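Side-chain contacts in metallopeptidase containing co-catalytic metalloactive site (Shewanella denitrificans OS217, PDB 3B2Y), which is probably a zinc-dependent metallocarboxypeptidase-like hydrolase of the peptidase M14 family, with a nickel ion occupying the metal site in this crystal: residues 239-244 with 268-273; 191-196 with 221-226; 10-15 with 20-25; 16-21 with 255-260; 44-49 with 155-160. All blocks are in the same frame, centred on the assembly; numbering follows the deposited sequence.

Contact 1: 239-244 with 268-273; sequences AKLAAC and IAHCAP
Leu-241 meets His-270 and Cys-271 where the last turn of helix 253-271 packs over the start of strand 242-248. This strand belongs to the mixed six-stranded sheet of the alpha/beta metallopeptidase fold. The contact is small and close to the surface, well away from the metal. Leu-241 lies just before the strand, and its backbone is bonded to that of Ile-166 in the neighbouring strand 165-172.

The apolar part rests on one methyl. Leu-241 CD1 comes within 4.1 Å of Cys-271 SG. The leucine chain is extended at its second torsion (chi2 168°), which carries CD1 outward, away from CA and toward the helix. With SG anti to the carbonyl carbon (chi1 -66°), the sulphur is turned toward the leucine methyl. Phe-192 of helix 191-201 touches both side chains, so the methyl and the sulphur share an aromatic neighbour.

The aromatic part uses the same methyl. Leu-241 CD1 lies 4.2 Å from His-270 CE1, at the edge of the imidazole and near its plane. The two side chains cross at about a right angle. The histidine therefore offers a ring edge here, and the leucine does not stack on its face.

No hydrogen bond joins the two segments. At the helix end the polar groups are bonded elsewhere. Ala-272, the first residue to leave helical geometry, gives its carbonyl O to Arg-100 NE. Its amide still closes the last turn, with Ala-272 N donating to Ile-268 O at 2.7 Å.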
# COMPACT_ATOMS: atom_id res chain seq x y z
N ALA A 239 0.66 -4.53 -15.33
CA ALA A 239 1.78 -3.96 -14.55
C ALA A 239 3.02 -4.85 -14.64
O ALA A 239 2.94 -6.03 -14.36
CB ALA A 239 1.42 -3.79 -13.10
N LYS A 240 4.17 -4.23 -14.92
CA LYS A 240 5.41 -4.93 -15.17
C LYS A 240 6.02 -5.58 -13.92
O LYS A 240 6.70 -6.60 -14.02
CB LYS A 240 6.41 -3.96 -15.84
CG LYS A 240 5.86 -3.44 -17.16
CD LYS A 240 6.85 -2.57 -17.91
CE LYS A 240 6.26 -2.13 -19.24
NZ LYS A 240 7.25 -1.40 -20.05
N LEU A 241 5.79 -4.96 -12.77
CA LEU A 241 6.35 -5.42 -11.50
C LEU A 241 5.32 -5.01 -10.40
O LEU A 241 4.58 -4.02 -10.53
CB LEU A 241 7.70 -4.74 -11.23
CG LEU A 241 8.91 -4.88 -12.12
CD1 LEU A 241 10.02 -3.87 -11.76
CD2 LEU A 241 9.36 -6.31 -12.04
N ALA A 242 5.16 -5.89 -9.42
CA ALA A 242 4.32 -5.59 -8.29
C ALA A 242 4.86 -6.17 -7.03
O ALA A 242 5.46 -7.24 -7.01
CB ALA A 242 2.80 -6.04 -8.52
N ALA A 243 4.55 -5.50 -5.94
CA ALA A 243 4.88 -6.06 -4.63
C ALA A 243 3.85 -5.67 -3.59
O ALA A 243 3.19 -4.68 -3.70
CB ALA A 243 6.29 -5.63 -4.17
N CYS A 244 3.72 -6.51 -2.58
CA CYS A 244 2.91 -6.17 -1.42
C CYS A 244 3.79 -6.38 -0.21
O CYS A 244 4.19 -7.53 0.07
CB CYS A 244 1.70 -7.08 -1.40
SG CYS A 244 0.68 -6.94 0.07
N ILE A 268 10.71 3.12 -5.50
CA ILE A 268 11.03 4.28 -6.35
C ILE A 268 12.47 4.27 -6.82
O ILE A 268 12.71 4.49 -7.99
CB ILE A 268 10.72 5.60 -5.65
CG1 ILE A 268 9.21 5.84 -5.52
CG2 ILE A 268 11.35 6.81 -6.43
CD1 ILE A 268 8.89 7.32 -5.38
N ALA A 269 13.42 3.95 -5.94
CA ALA A 269 14.81 3.79 -6.36
C ALA A 269 15.03 2.73 -7.47
O ALA A 269 15.90 2.89 -8.33
CB ALA A 269 15.72 3.48 -5.17
N HIS A 270 14.27 1.64 -7.42
CA HIS A 270 14.44 0.53 -8.38
C HIS A 270 13.76 0.86 -9.66
O HIS A 270 14.33 0.68 -10.73
CB HIS A 270 13.87 -0.79 -7.84
CG HIS A 270 14.19 -1.94 -8.73
ND1 HIS A 270 13.39 -2.32 -9.78
CD2 HIS A 270 15.27 -2.73 -8.77
CE1 HIS A 270 13.96 -3.32 -10.42
NE2 HIS A 270 15.09 -3.61 -9.81
N CYS A 271 12.55 1.44 -9.54
CA CYS A 271 11.64 1.62 -10.67
C CYS A 271 11.74 2.97 -11.34
O CYS A 271 11.33 3.11 -12.50
CB CYS A 271 10.20 1.40 -10.21
SG CYS A 271 9.88 -0.32 -9.73
N ALA A 272 12.26 3.98 -10.64
CA ALA A 272 12.50 5.26 -11.27
C ALA A 272 13.87 5.72 -10.84
O ALA A 272 13.98 6.64 -10.06
CB ALA A 272 11.42 6.28 -10.87
N PRO A 273 14.92 5.02 -11.28
CA PRO A 273 16.26 5.34 -10.78
C PRO A 273 16.74 6.75 -11.16
O PRO A 273 16.25 7.37 -12.14
CB PRO A 273 17.17 4.25 -11.40
CG PRO A 273 16.39 3.65 -12.51
CD PRO A 273 14.94 3.91 -12.26

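Contact 2: 191-196 with 221-226; sequences RFSLGL and VIFNHF
Ser-193 and Phe-223 meet where helix 191-201 packs beside strand 221-223. Ser-193 OG stands 4.1 Å from Phe-223 CE1. It approaches the ring obliquely. Phe-223 has its CG anti to the backbone N (chi1 -172°), a turn that brings the far part of the ring up to the helix. Asn-224 covers one face of this ring, with its CG 3.9 Å above the plane and over the centre of Phe-223. The serine hydroxyl has polar partners elsewhere: it is hydrogen-bonded to Glu-184 OE2 and to Ser-182 OG. The hydroxyl of this buried serine is thus satisfied although it lies beside an aromatic ring.

The second pair is purely apolar. Leu-194 CD2 and Val-221 CG2 are 4.4 Å apart, a loose touch. CB of Val-221 points at the helix, while the leucine reaches over with the end of its chain.

The short helix and strand segments run nearly antiparallel, at 154°, with axes 9.9 Å apart. Strand 221-223 is an outermost strand of the mixed sheet and runs parallel to strand 179-183. Helix 191-201 covers this margin, and through Phe-192 it also touches helix 253-271.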
# COMPACT_ATOMS: atom_id res chain seq x y z
N ARG A 191 16.23 -8.53 -8.76
CA ARG A 191 16.61 -7.36 -7.93
C ARG A 191 15.42 -6.58 -7.39
O ARG A 191 15.48 -6.01 -6.29
CB ARG A 191 17.63 -6.44 -8.66
CG ARG A 191 19.06 -6.67 -8.23
N PHE A 192 14.33 -6.49 -8.16
CA PHE A 192 13.11 -5.81 -7.67
C PHE A 192 12.70 -6.37 -6.31
O PHE A 192 12.57 -5.62 -5.32
CB PHE A 192 11.97 -5.89 -8.71
CG PHE A 192 10.66 -5.37 -8.23
CD1 PHE A 192 10.42 -4.01 -8.13
CD2 PHE A 192 9.64 -6.24 -7.86
CE1 PHE A 192 9.18 -3.52 -7.64
CE2 PHE A 192 8.44 -5.77 -7.40
CZ PHE A 192 8.22 -4.37 -7.29
N SER A 193 12.46 -7.69 -6.29
CA SER A 193 11.91 -8.41 -5.11
C SER A 193 12.92 -8.37 -3.94
O SER A 193 12.57 -8.10 -2.80
CB SER A 193 11.60 -9.88 -5.44
OG SER A 193 10.73 -10.02 -6.55
N LEU A 194 14.17 -8.63 -4.27
CA LEU A 194 15.21 -8.80 -3.26
C LEU A 194 15.62 -7.46 -2.62
O LEU A 194 15.90 -7.41 -1.43
CB LEU A 194 16.38 -9.57 -3.84
CG LEU A 194 16.07 -10.99 -4.37
CD1 LEU A 194 17.30 -11.67 -4.90
CD2 LEU A 194 15.38 -11.84 -3.29
N GLY A 195 15.62 -6.39 -3.41
CA GLY A 195 15.79 -5.01 -2.93
C GLY A 195 14.72 -4.60 -1.92
O GLY A 195 15.01 -4.01 -0.89
N LEU A 196 13.47 -4.94 -2.22
CA LEU A 196 12.36 -4.69 -1.28
C LEU A 196 12.50 -5.50 -0.01
O LEU A 196 12.34 -5.00 1.08
CB LEU A 196 11.00 -4.95 -1.94
CG LEU A 196 10.60 -3.87 -2.95
CD1 LEU A 196 9.43 -4.31 -3.84
CD2 LEU A 196 10.28 -2.54 -2.26
N VAL A 221 10.27 -13.81 0.85
CA VAL A 221 9.58 -13.48 -0.38
C VAL A 221 8.55 -14.56 -0.67
O VAL A 221 8.83 -15.75 -0.45
CB VAL A 221 10.57 -13.35 -1.55
CG1 VAL A 221 9.83 -13.13 -2.87
CG2 VAL A 221 11.52 -12.17 -1.28
N ILE A 222 7.33 -14.14 -1.03
CA ILE A 222 6.34 -15.02 -1.66
C ILE A 222 6.21 -14.58 -3.12
O ILE A 222 5.82 -13.44 -3.38
CB ILE A 222 4.98 -14.91 -0.94
CG1 ILE A 222 5.05 -15.52 0.46
CG2 ILE A 222 3.83 -15.56 -1.77
CD1 ILE A 222 4.26 -14.64 1.51
N PHE A 223 6.53 -15.47 -4.05
CA PHE A 223 6.71 -15.04 -5.43
C PHE A 223 5.62 -15.52 -6.41
O PHE A 223 5.35 -16.71 -6.53
CB PHE A 223 8.08 -15.52 -5.90
CG PHE A 223 8.49 -14.99 -7.23
CD1 PHE A 223 8.68 -13.65 -7.41
CD2 PHE A 223 8.76 -15.86 -8.29
CE1 PHE A 223 9.09 -13.14 -8.64
CE2 PHE A 223 9.16 -15.36 -9.52
CZ PHE A 223 9.31 -13.98 -9.67
N ASN A 224 5.01 -14.57 -7.10
CA ASN A 224 4.08 -14.89 -8.18
C ASN A 224 2.93 -15.76 -7.71
O ASN A 224 2.49 -16.65 -8.43
CB ASN A 224 4.79 -15.51 -9.38
CG ASN A 224 5.40 -14.46 -10.32
OD1 ASN A 224 5.13 -13.27 -10.20
ND2 ASN A 224 6.20 -14.91 -11.26
N HIS A 225 2.42 -15.47 -6.53
CA HIS A 225 1.24 -16.14 -5.99
C HIS A 225 -0.00 -15.29 -6.38
O HIS A 225 -0.25 -14.28 -5.78
CB HIS A 225 1.36 -16.23 -4.47
CG HIS A 225 0.11 -16.73 -3.79
ND1 HIS A 225 -0.15 -18.07 -3.61
CD2 HIS A 225 -0.94 -16.06 -3.24
CE1 HIS A 225 -1.31 -18.21 -2.98
NE2 HIS A 225 -1.81 -17.00 -2.75
N PHE A 226 -0.74 -15.72 -7.38
CA PHE A 226 -1.92 -15.00 -7.81
C PHE A 226 -3.18 -15.36 -7.05
O PHE A 226 -3.45 -16.48 -6.76
CB PHE A 226 -2.13 -15.11 -9.30
CG PHE A 226 -1.10 -14.42 -10.10
CD1 PHE A 226 0.13 -14.98 -10.31
CD2 PHE A 226 -1.35 -13.20 -10.68
CE1 PHE A 226 1.07 -14.34 -11.04
CE2 PHE A 226 -0.40 -12.58 -11.41
CZ PHE A 226 0.81 -13.16 -11.59

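Contact 3: 10-15 with 20-25; sequences SFVWQS and CQSNDI
Gln-14 and Gln-21 form a non-hydrogen-bonded pair, and Ser-15 and Cys-20 a hydrogen-bonded one, in a short antiparallel beta hairpin. Ser-15 N donates to Cys-20 O at 2.8 Å; the return bond from Cys-20 N is weak. Beyond the strands, Ser-22 N donates to Trp-13 O.

The side chain of Ser-22 continues the ladder. Its OG sits between its own backbone N and carbonyl carbon (chi1 60°), where it accepts from Trp-13 N at 2.8 Å. A water also links this OG to Phe-11 O. The same hydroxyl lies 3.6 Å from Trp-13 CE3, at the indole edge. The indole makes a cation-pi contact with Arg-256.

On the face that carries Gln-14 and Gln-21, Gln-14 NE2 donates to a lone pair of Gln-21 OE1 at 2.6 Å, with the amide planes 49° apart. Gln-14 has a second conformer, so this bond may be partial. Gln-21 NE2 goes on to Asn-23 OD1 at 3.2 Å. Asn-23 ND2 is in turn bonded to Lys-115 O. With an alanine in place of Gln-21, the Gln-14 amide would probably lose its acceptor and Asn-23 OD1 its donor.

Side-chain hydrogen bonds thus link three amides in this conformer, while buried Ser-22 OG accepts the Trp-13 amide, apparently replacing a backbone carbonyl.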
# COMPACT_ATOMS: atom_id res chain seq x y z
N SER A 10 -10.52 -5.07 16.48
CA SER A 10 -9.89 -3.74 16.33
C SER A 10 -8.54 -3.64 17.01
O SER A 10 -8.33 -4.20 18.09
CB SER A 10 -10.80 -2.68 16.92
OG SER A 10 -11.99 -2.54 16.18
N PHE A 11 -7.61 -2.93 16.34
CA PHE A 11 -6.23 -2.73 16.80
C PHE A 11 -5.91 -1.26 16.62
O PHE A 11 -6.19 -0.71 15.54
CB PHE A 11 -5.24 -3.52 15.95
CG PHE A 11 -5.45 -5.00 15.99
CD1 PHE A 11 -6.37 -5.59 15.17
CD2 PHE A 11 -4.75 -5.78 16.89
CE1 PHE A 11 -6.57 -6.97 15.19
CE2 PHE A 11 -4.92 -7.13 16.92
CZ PHE A 11 -5.86 -7.73 16.07
N VAL A 12 -5.29 -0.67 17.64
CA VAL A 12 -4.89 0.75 17.64
C VAL A 12 -3.50 0.96 18.31
O VAL A 12 -3.19 0.27 19.28
CB VAL A 12 -5.97 1.58 18.36
CG1 VAL A 12 -5.52 2.96 18.60
CG2 VAL A 12 -7.31 1.57 17.54
N TRP A 13 -2.75 1.96 17.86
CA TRP A 13 -1.41 2.30 18.38
C TRP A 13 -1.29 3.82 18.56
O TRP A 13 -2.06 4.57 17.97
CB TRP A 13 -0.31 1.78 17.43
CG TRP A 13 -0.34 0.29 17.26
CD1 TRP A 13 0.32 -0.64 18.04
CD2 TRP A 13 -1.10 -0.46 16.29
NE1 TRP A 13 0.02 -1.91 17.60
CE2 TRP A 13 -0.86 -1.83 16.54
CE3 TRP A 13 -1.95 -0.10 15.22
CZ2 TRP A 13 -1.40 -2.85 15.74
CZ3 TRP A 13 -2.50 -1.11 14.43
CH2 TRP A 13 -2.22 -2.47 14.69
N GLN A 14 -0.36 4.26 19.42
CA GLN A 14 0.02 5.67 19.46
C GLN A 14 1.21 5.88 18.54
O GLN A 14 2.08 5.01 18.41
CB GLN A 14 0.38 6.13 20.88
CG GLN A 14 -0.74 5.96 21.88
CD GLN A 14 -2.11 6.41 21.37
OE1 GLN A 14 -2.24 7.44 20.65
NE2 GLN A 14 -3.14 5.65 21.73
N SER A 15 1.20 7.01 17.85
CA SER A 15 2.35 7.43 17.05
C SER A 15 3.00 8.61 17.72
O SER A 15 2.35 9.60 18.00
CB SER A 15 1.91 7.86 15.67
OG SER A 15 3.04 8.30 14.91
N CYS A 20 -0.41 11.27 17.46
CA CYS A 20 -1.80 10.94 17.53
C CYS A 20 -1.97 9.45 17.55
O CYS A 20 -1.01 8.71 17.40
CB CYS A 20 -2.50 11.54 16.32
SG CYS A 20 -1.98 10.87 14.77
N GLN A 21 -3.20 9.01 17.72
CA GLN A 21 -3.54 7.62 17.58
C GLN A 21 -3.66 7.21 16.13
O GLN A 21 -4.02 8.01 15.23
CB GLN A 21 -4.87 7.36 18.28
CG GLN A 21 -5.06 5.91 18.68
CD GLN A 21 -6.05 5.79 19.89
OE1 GLN A 21 -5.62 5.63 21.01
NE2 GLN A 21 -7.35 5.87 19.62
N SER A 22 -3.39 5.93 15.90
CA SER A 22 -3.35 5.40 14.59
C SER A 22 -4.65 5.45 13.78
O SER A 22 -4.61 5.35 12.58
CB SER A 22 -2.78 3.97 14.60
OG SER A 22 -3.52 3.09 15.37
N ASN A 23 -5.80 5.52 14.47
CA ASN A 23 -7.10 5.56 13.81
C ASN A 23 -7.68 6.97 13.77
O ASN A 23 -8.89 7.12 13.53
CB ASN A 23 -8.09 4.56 14.43
CG ASN A 23 -8.50 4.95 15.81
OD1 ASN A 23 -7.74 5.64 16.50
ND2 ASN A 23 -9.69 4.53 16.25
N ASP A 24 -6.82 7.97 13.95
CA ASP A 24 -7.27 9.37 13.99
C ASP A 24 -7.35 9.82 12.52
O ASP A 24 -6.43 10.42 11.93
CB ASP A 24 -6.35 10.24 14.83
CG ASP A 24 -6.85 11.62 15.00
OD1 ASP A 24 -7.80 12.00 14.28
OD2 ASP A 24 -6.32 12.32 15.90
N ILE A 25 -8.49 9.49 11.93
CA ILE A 25 -8.65 9.67 10.47
C ILE A 25 -8.74 11.16 10.08
O ILE A 25 -8.27 11.57 9.03
CB ILE A 25 -9.89 8.86 9.98
CG1 ILE A 25 -9.95 8.81 8.46
CG2 ILE A 25 -11.17 9.40 10.52
CD1 ILE A 25 -10.89 7.69 7.90
O HOH W 1 -5.37 1.50 14.08

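Contact 4: 16-21 with 255-260; sequences EIFNCQ and RRVQAN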
# COMPACT_ATOMS: atom_id res chain seq x y z
N GLU A 16 4.30 8.52 17.95
CA GLU A 16 5.08 9.68 18.34
C GLU A 16 5.43 10.55 17.13
O GLU A 16 5.51 11.76 17.27
CB GLU A 16 6.36 9.27 19.08
CG GLU A 16 7.06 10.44 19.76
N ILE A 17 5.64 9.96 15.94
CA ILE A 17 5.95 10.71 14.73
C ILE A 17 4.82 11.68 14.46
O ILE A 17 5.06 12.85 14.17
CB ILE A 17 6.15 9.79 13.49
CG1 ILE A 17 7.38 8.86 13.64
CG2 ILE A 17 6.18 10.62 12.17
CD1 ILE A 17 7.55 7.80 12.51
N PHE A 18 3.57 11.20 14.58
CA PHE A 18 2.41 12.02 14.20
C PHE A 18 1.68 12.63 15.41
O PHE A 18 0.77 13.45 15.24
CB PHE A 18 1.51 11.23 13.26
CG PHE A 18 2.17 10.91 11.94
CD1 PHE A 18 2.30 11.89 10.96
CD2 PHE A 18 2.71 9.66 11.71
CE1 PHE A 18 2.94 11.62 9.76
CE2 PHE A 18 3.36 9.37 10.53
CZ PHE A 18 3.47 10.34 9.55
N ASN A 19 2.11 12.25 16.60
CA ASN A 19 1.51 12.68 17.86
C ASN A 19 0.01 12.45 17.90
O ASN A 19 -0.77 13.32 18.29
CB ASN A 19 1.83 14.16 18.14
CG ASN A 19 1.54 14.55 19.58
OD1 ASN A 19 1.43 13.69 20.48
ND2 ASN A 19 1.41 15.86 19.82
N CYS A 20 -0.41 11.27 17.46
CA CYS A 20 -1.80 10.94 17.53
C CYS A 20 -1.97 9.45 17.55
O CYS A 20 -1.01 8.71 17.40
CB CYS A 20 -2.50 11.54 16.32
SG CYS A 20 -1.98 10.87 14.77
N GLN A 21 -3.20 9.01 17.72
CA GLN A 21 -3.54 7.62 17.58
C GLN A 21 -3.66 7.21 16.13
O GLN A 21 -4.02 8.01 15.23
CB GLN A 21 -4.87 7.36 18.28
CG GLN A 21 -5.06 5.91 18.68
CD GLN A 21 -6.05 5.79 19.89
OE1 GLN A 21 -5.62 5.63 21.01
NE2 GLN A 21 -7.35 5.87 19.62
N ARG A 255 8.32 2.40 14.18
CA ARG A 255 9.23 1.63 13.36
C ARG A 255 8.54 1.04 12.11
O ARG A 255 9.16 0.86 11.06
CB ARG A 255 9.83 0.48 14.18
CG ARG A 255 11.12 -0.06 13.65
CD ARG A 255 11.92 -0.78 14.74
NE ARG A 255 13.15 -1.34 14.18
CZ ARG A 255 14.24 -0.62 13.91
NH1 ARG A 255 14.29 0.68 14.16
NH2 ARG A 255 15.30 -1.22 13.38
N ARG A 256 7.26 0.69 12.24
CA ARG A 256 6.54 0.16 11.08
C ARG A 256 6.29 1.24 10.07
O ARG A 256 6.43 0.99 8.90
CB ARG A 256 5.20 -0.47 11.49
CG ARG A 256 5.36 -1.91 12.08
CD ARG A 256 4.46 -2.12 13.28
NE ARG A 256 3.07 -1.88 12.93
CZ ARG A 256 2.09 -1.72 13.82
NH1 ARG A 256 2.35 -1.84 15.11
NH2 ARG A 256 0.88 -1.40 13.45
N VAL A 257 6.05 2.45 10.57
CA VAL A 257 5.85 3.63 9.73
C VAL A 257 7.12 3.89 8.97
O VAL A 257 7.07 4.04 7.74
CB VAL A 257 5.45 4.85 10.59
CG1 VAL A 257 5.49 6.12 9.76
CG2 VAL A 257 4.02 4.62 11.20
N GLN A 258 8.25 3.82 9.67
CA GLN A 258 9.56 3.99 9.06
C GLN A 258 9.88 2.94 8.01
O GLN A 258 10.38 3.28 6.95
CB GLN A 258 10.66 4.06 10.14
CG GLN A 258 10.59 5.36 10.92
CD GLN A 258 11.40 5.31 12.23
OE1 GLN A 258 11.62 4.25 12.82
NE2 GLN A 258 11.87 6.47 12.65
N ALA A 259 9.60 1.68 8.31
CA ALA A 259 9.85 0.58 7.40
C ALA A 259 9.01 0.68 6.11
O ALA A 259 9.54 0.45 5.02
CB ALA A 259 9.61 -0.78 8.10
N ASN A 260 7.73 0.98 6.25
CA ASN A 260 6.82 1.26 5.10
C ASN A 260 7.35 2.38 4.20
O ASN A 260 7.45 2.22 2.97
CB ASN A 260 5.43 1.60 5.60
CG ASN A 260 4.59 0.34 5.85
OD1 ASN A 260 4.01 -0.21 4.92
ND2 ASN A 260 4.53 -0.10 7.08
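Arg-256 O, next to the Val-257 that meets Ile-17 and Phe-18, accepts two hydrogen bonds from Asn-260. One is the helical bond from Asn-260 N. The other comes from Asn-260 ND2 at 2.8 Å, well above the carbonyl plane. The two donors arrive from opposite faces of that plane. ND2 is also bonded to Thr-247 OG1, so two bonds hold this nitrogen and limit the turning of the amide.

The contact across the segments is apolar. Ile-17 CD1 reaches Val-257 CG1 at 3.8 Å, and the two side chains slide past each other in opposite directions. The same CD1 lies 4.2 Å from Gln-258 CG. Val-257 has CG1 anti to its backbone N (chi1 170°), which sends this methyl toward the loop. There it also meets the edge of the Phe-18 ring, in plane, with CE2 4.0 Å away. Ile-17 CG2 lies 3.5 Å above one face of that ring, offset toward its rim.

Asp-254 OD2 takes the amides of Glu-16 and Ile-17 and ties the turn to the start of helix 253-271. The hairpin loop between strands 14-15 and 20-21 thus rests on this helix, and Phe-18 and Cys-20 also touch helix 81-92.

Contact 5: 44-49 with 155-160; sequences NTLGSV and AQLLCA
Leu-157 receives both Asn-44 and Leu-46 on one methyl, CD2. Asn-44 ND2 comes to 3.4 Å from Leu-157 CD2. This is a van der Waals touch between an amide nitrogen and a methyl, the two side chains arriving from opposite directions. Leu-46 CD2 meets Leu-157 CD2 at 4.3 Å. A second leucine pair lies beside it: Leu-46 CD1 and Leu-158 CD2 are 4.4 Å apart. The two methyls of Leu-46 are therefore divided between two successive residues of the helix.

Torsions set up these meetings. Asn-44 has its CG anti to the backbone N (chi1 -174°), and Leu-157 does likewise (chi1 176°). Each thereby extends toward the other. Leu-158 starts off to one side, and only the end of its chain comes nearer.

The next shell packs around these groups. Leu-151 touches both Leu-46 and Leu-158, and His-154 also touches Leu-46. Leu-157 lies against Leu-56 and Gln-58. Leu-46 and Gly-47 together face Ile-54 in a classic beta bulge, directly at the strand position that supplies the central leucine. On the helix, Cys-159 N is bonded to Ala-155 O at 2.8 Å. Ser-162 OG holds the carbonyls of Leu-158 and Cys-159 near the helix end.

The axes of segments 44-49 and 155-160 approach to 11.7 Å, with their N-to-C directions 132° apart. Strand 42-49 pairs with strand 52-58 in an antiparallel hairpin. The contact joins this hairpin to helix 155-161, with helix 146-152 packed beside both.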
# COMPACT_ATOMS: atom_id res chain seq x y z
N ASN A 44 -7.88 13.28 -7.34
CA ASN A 44 -8.98 12.66 -8.03
C ASN A 44 -9.78 11.79 -7.07
O ASN A 44 -9.25 10.77 -6.53
CB ASN A 44 -8.47 11.78 -9.16
CG ASN A 44 -9.60 11.24 -10.00
OD1 ASN A 44 -10.80 11.40 -9.67
ND2 ASN A 44 -9.24 10.64 -11.12
N THR A 45 -10.99 12.22 -6.75
CA THR A 45 -11.80 11.45 -5.79
C THR A 45 -12.48 10.27 -6.56
O THR A 45 -13.35 10.53 -7.40
CB THR A 45 -12.80 12.33 -5.09
OG1 THR A 45 -12.12 13.40 -4.36
CG2 THR A 45 -13.64 11.52 -4.14
N LEU A 46 -12.11 9.05 -6.24
CA LEU A 46 -12.64 7.81 -6.88
C LEU A 46 -13.96 7.37 -6.26
O LEU A 46 -14.72 6.65 -6.88
CB LEU A 46 -11.66 6.62 -6.79
CG LEU A 46 -10.23 6.83 -7.31
CD1 LEU A 46 -9.42 5.58 -7.45
CD2 LEU A 46 -10.32 7.62 -8.64
N GLY A 47 -14.28 7.92 -5.10
CA GLY A 47 -15.52 7.61 -4.43
C GLY A 47 -15.43 8.06 -2.99
O GLY A 47 -14.37 8.47 -2.51
N SER A 48 -16.52 7.85 -2.29
CA SER A 48 -16.62 8.25 -0.88
C SER A 48 -17.59 7.38 -0.14
O SER A 48 -18.58 6.94 -0.73
CB SER A 48 -16.94 9.76 -0.78
OG SER A 48 -18.27 10.14 -0.88
N VAL A 49 -17.31 7.10 1.13
CA VAL A 49 -18.20 6.34 1.97
C VAL A 49 -18.15 6.95 3.37
O VAL A 49 -17.07 7.32 3.84
CB VAL A 49 -17.79 4.85 1.98
CG1 VAL A 49 -16.42 4.68 2.43
CG2 VAL A 49 -18.82 4.01 2.82
N ALA A 155 -10.91 1.53 -13.33
CA ALA A 155 -9.86 0.51 -13.61
C ALA A 155 -8.81 1.02 -14.62
O ALA A 155 -7.60 0.81 -14.50
CB ALA A 155 -10.49 -0.71 -14.14
N GLN A 156 -9.27 1.60 -15.70
CA GLN A 156 -8.35 2.01 -16.75
C GLN A 156 -7.35 3.02 -16.23
O GLN A 156 -6.21 2.99 -16.60
CB GLN A 156 -9.13 2.61 -17.89
CG GLN A 156 -8.39 2.61 -19.21
CD GLN A 156 -9.28 2.10 -20.34
OE1 GLN A 156 -10.25 2.76 -20.74
NE2 GLN A 156 -8.97 0.89 -20.83
N LEU A 157 -7.83 3.93 -15.40
CA LEU A 157 -6.99 4.98 -14.80
C LEU A 157 -5.95 4.28 -13.89
O LEU A 157 -4.76 4.61 -13.93
CB LEU A 157 -7.86 5.94 -14.04
CG LEU A 157 -7.15 7.03 -13.27
CD1 LEU A 157 -6.53 8.00 -14.25
CD2 LEU A 157 -8.11 7.67 -12.31
N LEU A 158 -6.36 3.27 -13.13
CA LEU A 158 -5.46 2.61 -12.20
C LEU A 158 -4.41 1.75 -12.93
O LEU A 158 -3.27 1.64 -12.48
CB LEU A 158 -6.23 1.76 -11.20
CG LEU A 158 -6.99 2.70 -10.26
CD1 LEU A 158 -8.00 1.86 -9.45
CD2 LEU A 158 -6.07 3.53 -9.35
N CYS A 159 -4.82 1.09 -14.00
CA CYS A 159 -3.91 0.32 -14.85
C CYS A 159 -2.86 1.25 -15.49
O CYS A 159 -1.67 0.95 -15.44
CB CYS A 159 -4.71 -0.49 -15.86
SG CYS A 159 -5.61 -1.84 -14.98
N ALA A 160 -3.30 2.37 -16.05
CA ALA A 160 -2.35 3.42 -16.55
C ALA A 160 -1.32 3.84 -15.47
O ALA A 160 -0.09 3.96 -15.75
CB ALA A 160 -3.12 4.67 -17.07

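From the N terminus, contact 3 closes first, closing the hairpin of strands 14-15 and 20-21. Contact 4 starts on that same hairpin, shares Cys-20 and Gln-21 with it, and closes only at helix 253-271. Within this long loop, contact 5 ties the 42-58 hairpin to helix 155-161. Contact 2 follows later in the same loop and joins helix 191-201 to the sheet margin. Contact 1 opens before contact 4 closes and ends after it, so the two cross; both use helix 253-271. Contacts 1 and 2 touch, chiefly through Phe-192, with centres about 11 Å apart. Contacts 4 and 5 lie on opposite sides of the chain's centre.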